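Local coordinates for protein acyl-CoA dehydrogenase FadE3 (PDB 4IV6) that belongs to the flavin-dependent acyl-CoA dehydrogenase family and holds dihydroflavine-adenine dinucleotide in a four-chain assembly, at residues R314-L324 against I376-D387. Sequence-based numbering, arbitrary orientation.
Sequences RCDMEAGMAKL and IAKQLVARGGLD
In the helical C-terminal domain of this acyl-CoA dehydrogenase, the first turns of helix 316-340 pack against the last turns of helix 369-383 and the tail beyond it, joined by a salt-bridge network centred on R383. The short helix axes run roughly antiparallel, at 147° and 9.8 Å apart. R383 grips the E318 carboxylate end-on: NH1 reaches OE2 at 2.8 Å and NH2 reaches OE1, which accepts through its syn lone pair. NH2 also bonds D316 OD1 at 2.8 Å, an oxygen that additionally accepts from the backbone N of M317. This guanidinium is sandwiched, with M317 CB over one face and R314 CG over the other. The R314 guanidinium lies flat on R383, planes 14° apart, with CD of R383 3.5 Å from R314 CZ; the surrounding carboxylates probably offset the like charges. NE of R314 bonds D387 OD2 in its own guanidinium plane, 2.9 Å away and nearly straight at 167°. Water 5 links E318 OE2 to the backbone N of D387, and water 3 links D316 OD1 to R383 NE. Deeper in, the M317 chain, anti at chi1 and chi2, puts SD 3.6 Å from L380 CD2; the bend at chi3 then turns CE toward L386 CD2. M321 CE fits among I376 CG2, L380 CD2 and L386 CD2, while T293 of the second subunit packs on M321. I376 CD1 comes within 3.7 Å of the carbonyl C of G320, and L324 CD2 meets the same methyl at 3.9 Å.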
loop_
_atom_site.group_PDB
_atom_site.type_symbol
_atom_site.label_atom_id
_atom_site.label_comp_id
_atom_site.label_asym_id
_atom_site.label_seq_id
_atom_site.Cartn_x
_atom_site.Cartn_y
_atom_site.Cartn_z
ATOM N N ARG B 314 22.424 19.835 -10.825
ATOM C CA ARG B 314 21.149 19.460 -11.415
ATOM C C ARG B 314 20.210 18.939 -10.325
ATOM O O ARG B 314 20.599 18.148 -9.476
ATOM C CB ARG B 314 21.337 18.424 -12.515
ATOM C CG ARG B 314 21.978 17.119 -12.067
ATOM C CD ARG B 314 22.540 16.433 -13.300
ATOM N NE ARG B 314 22.889 15.039 -13.077
ATOM C CZ ARG B 314 23.065 14.158 -14.062
ATOM N NH1 ARG B 314 22.920 14.535 -15.337
ATOM N NH2 ARG B 314 23.364 12.895 -13.782
ATOM N N CYS B 315 19.001 19.467 -10.323
ATOM C CA CYS B 315 18.032 19.194 -9.269
ATOM C C CYS B 315 16.614 19.102 -9.804
ATOM O O CYS B 315 15.675 19.062 -9.008
ATOM C CB CYS B 315 18.083 20.330 -8.245
ATOM S SG CYS B 315 17.592 21.879 -9.035
ATOM N N ASP B 316 16.444 19.060 -11.135
ATOM C CA ASP B 316 15.110 19.092 -11.706
ATOM C C ASP B 316 14.329 17.802 -11.381
ATOM O O ASP B 316 13.179 17.854 -10.949
ATOM C CB ASP B 316 15.124 19.429 -13.221
ATOM C CG ASP B 316 15.940 18.452 -14.063
ATOM O OD1 ASP B 316 16.621 17.524 -13.548
ATOM O OD2 ASP B 316 15.892 18.627 -15.292
ATOM N N MET B 317 14.966 16.660 -11.549
ATOM C CA MET B 317 14.351 15.373 -11.204
ATOM C C MET B 317 14.147 15.265 -9.681
ATOM O O MET B 317 13.119 14.789 -9.207
ATOM C CB MET B 317 15.212 14.223 -11.707
ATOM C CG MET B 317 14.648 12.828 -11.395
ATOM S SD MET B 317 15.742 11.540 -12.036
ATOM C CE MET B 317 16.951 11.392 -10.750
ATOM N N GLU B 318 15.137 15.710 -8.926
ATOM C CA GLU B 318 15.107 15.581 -7.480
ATOM C C GLU B 318 13.969 16.432 -6.871
ATOM O O GLU B 318 13.302 16.003 -5.936
ATOM C CB GLU B 318 16.481 15.944 -6.901
ATOM C CG GLU B 318 17.570 14.931 -7.247
ATOM C CD GLU B 318 18.260 15.128 -8.587
ATOM O OE1 GLU B 318 17.822 15.961 -9.452
ATOM O OE2 GLU B 318 19.265 14.390 -8.774
ATOM N N ALA B 319 13.743 17.619 -7.434
ATOM C CA ALA B 319 12.604 18.449 -7.043
ATOM C C ALA B 319 11.252 17.778 -7.288
ATOM O O ALA B 319 10.369 17.836 -6.441
ATOM C CB ALA B 319 12.659 19.803 -7.709
ATOM N N GLY B 320 11.082 17.159 -8.449
ATOM C CA GLY B 320 9.865 16.403 -8.751
ATOM C C GLY B 320 9.694 15.198 -7.823
ATOM O O GLY B 320 8.582 14.910 -7.357
ATOM N N MET B 321 10.796 14.511 -7.523
ATOM C CA MET B 321 10.752 13.396 -6.575
ATOM C C MET B 321 10.324 13.876 -5.183
ATOM O O MET B 321 9.509 13.221 -4.507
ATOM C CB MET B 321 12.086 12.678 -6.501
ATOM C CG MET B 321 12.391 11.887 -7.761
ATOM S SD MET B 321 13.956 11.028 -7.646
ATOM C CE MET B 321 13.774 9.786 -8.945
ATOM N N ALA B 322 10.835 15.041 -4.783
ATOM C CA ALA B 322 10.499 15.587 -3.492
ATOM C C ALA B 322 9.007 15.890 -3.436
ATOM O O ALA B 322 8.324 15.584 -2.445
ATOM C CB ALA B 322 11.321 16.843 -3.211
ATOM N N LYS B 323 8.495 16.484 -4.512
ATOM C CA LYS B 323 7.073 16.842 -4.559
ATOM C C LYS B 323 6.194 15.600 -4.522
ATOM O O LYS B 323 5.212 15.540 -3.799
ATOM C CB LYS B 323 6.813 17.692 -5.807
ATOM C CG LYS B 323 5.418 18.310 -5.912
ATOM C CD LYS B 323 4.399 17.350 -6.520
ATOM C CE LYS B 323 3.149 18.126 -6.937
ATOM N NZ LYS B 323 2.122 17.256 -7.526
ATOM N N LEU B 324 6.534 14.613 -5.347
ATOM C CA LEU B 324 5.782 13.365 -5.422
ATOM C C LEU B 324 5.805 12.634 -4.080
ATOM O O LEU B 324 4.755 12.286 -3.537
ATOM C CB LEU B 324 6.370 12.453 -6.504
ATOM C CG LEU B 324 5.726 11.058 -6.666
ATOM C CD1 LEU B 324 4.281 11.194 -7.116
ATOM C CD2 LEU B 324 6.532 10.277 -7.667
ATOM N N ILE B 376 9.312 12.205 -14.193
ATOM C CA ILE B 376 10.398 11.524 -13.482
ATOM C C ILE B 376 10.928 10.320 -14.273
ATOM O O ILE B 376 12.155 10.133 -14.372
ATOM C CB ILE B 376 9.949 11.130 -12.059
ATOM C CG1 ILE B 376 9.839 12.396 -11.173
ATOM C CG2 ILE B 376 10.930 10.165 -11.401
ATOM C CD1 ILE B 376 9.053 12.171 -9.923
ATOM N N ALA B 377 10.030 9.535 -14.887
ATOM C CA ALA B 377 10.481 8.371 -15.675
ATOM C C ALA B 377 11.389 8.796 -16.833
ATOM O O ALA B 377 12.425 8.206 -17.078
ATOM C CB ALA B 377 9.298 7.566 -16.190
ATOM N N LYS B 378 10.983 9.854 -17.517
ATOM C CA LYS B 378 11.718 10.371 -18.648
ATOM C C LYS B 378 13.079 10.922 -18.203
ATOM O O LYS B 378 14.106 10.688 -18.872
ATOM C CB LYS B 378 10.874 11.456 -19.324
ATOM C CG LYS B 378 11.431 12.003 -20.612
ATOM C CD LYS B 378 10.383 12.905 -21.273
ATOM C CE LYS B 378 11.045 14.051 -22.028
ATOM N NZ LYS B 378 11.667 13.565 -23.282
ATOM N N GLN B 379 13.084 11.628 -17.064
ATOM C CA GLN B 379 14.305 12.165 -16.469
ATOM C C GLN B 379 15.248 11.046 -16.032
ATOM O O GLN B 379 16.456 11.106 -16.275
ATOM C CB GLN B 379 13.990 13.109 -15.284
ATOM C CG GLN B 379 13.376 14.452 -15.697
ATOM C CD GLN B 379 12.695 15.182 -14.532
ATOM O OE1 GLN B 379 12.248 14.560 -13.556
ATOM N NE2 GLN B 379 12.591 16.505 -14.647
ATOM N N LEU B 380 14.711 9.998 -15.412
ATOM C CA LEU B 380 15.548 8.873 -15.039
ATOM C C LEU B 380 16.264 8.269 -16.232
ATOM O O LEU B 380 17.439 7.935 -16.146
ATOM C CB LEU B 380 14.747 7.783 -14.322
ATOM C CG LEU B 380 14.388 8.116 -12.889
ATOM C CD1 LEU B 380 13.261 7.232 -12.420
ATOM C CD2 LEU B 380 15.603 7.978 -11.960
ATOM N N VAL B 381 15.560 8.148 -17.348
ATOM C CA VAL B 381 16.149 7.619 -18.576
ATOM C C VAL B 381 17.194 8.585 -19.179
ATOM O O VAL B 381 18.275 8.158 -19.604
ATOM C CB VAL B 381 15.040 7.227 -19.576
ATOM C CG1 VAL B 381 15.606 7.028 -21.003
ATOM C CG2 VAL B 381 14.331 5.975 -19.067
ATOM N N ALA B 382 16.888 9.869 -19.165
ATOM C CA ALA B 382 17.792 10.879 -19.697
ATOM C C ALA B 382 19.091 10.869 -18.896
ATOM O O ALA B 382 20.178 10.968 -19.449
ATOM C CB ALA B 382 17.164 12.259 -19.618
ATOM N N ARG B 383 18.957 10.742 -17.582
ATOM C CA ARG B 383 20.090 10.721 -16.677
ATOM C C ARG B 383 20.827 9.418 -16.555
ATOM O O ARG B 383 22.008 9.429 -16.207
ATOM C CB ARG B 383 19.600 11.085 -15.293
ATOM C CG ARG B 383 19.051 12.500 -15.237
ATOM C CD ARG B 383 19.708 13.177 -14.119
ATOM N NE ARG B 383 19.108 14.432 -13.742
ATOM C CZ ARG B 383 19.056 14.841 -12.483
ATOM N NH1 ARG B 383 19.580 14.088 -11.537
ATOM N NH2 ARG B 383 18.516 16.009 -12.201
ATOM N N GLY B 384 20.132 8.300 -16.787
ATOM C CA GLY B 384 20.717 6.970 -16.611
ATOM C C GLY B 384 20.600 6.452 -15.169
ATOM O O GLY B 384 21.191 5.448 -14.818
ATOM N N GLY B 385 19.816 7.118 -14.338
ATOM C CA GLY B 385 19.527 6.621 -13.012
ATOM C C GLY B 385 19.644 7.724 -11.994
ATOM O O GLY B 385 19.551 8.893 -12.342
ATOM N N LEU B 386 19.864 7.346 -10.747
ATOM C CA LEU B 386 20.014 8.330 -9.683
ATOM C C LEU B 386 21.444 8.874 -9.667
ATOM O O LEU B 386 22.381 8.205 -10.070
ATOM C CB LEU B 386 19.708 7.718 -8.301
ATOM C CG LEU B 386 18.308 7.193 -8.006
ATOM C CD1 LEU B 386 18.230 6.741 -6.547
ATOM C CD2 LEU B 386 17.257 8.256 -8.255
ATOM N N ASP B 387 21.591 10.066 -9.130
ATOM C CA ASP B 387 22.896 10.672 -8.980
ATOM C C ASP B 387 23.567 10.089 -7.738
ATOM O O ASP B 387 23.295 10.520 -6.616
ATOM C CB ASP B 387 22.721 12.177 -8.827
ATOM C CG ASP B 387 23.660 12.943 -9.674
ATOM O OD1 ASP B 387 24.883 12.741 -9.487
ATOM O OD2 ASP B 387 23.175 13.747 -10.515
HETATM O O HOH W 1 23.773 11.516 -15.998
HETATM O O HOH W 2 10.756 16.366 -11.977
HETATM O O HOH W 3 17.132 15.790 -15.509
HETATM O O HOH W 4 13.533 18.205 -16.763
HETATM O O HOH W 5 19.500 11.558 -8.025
#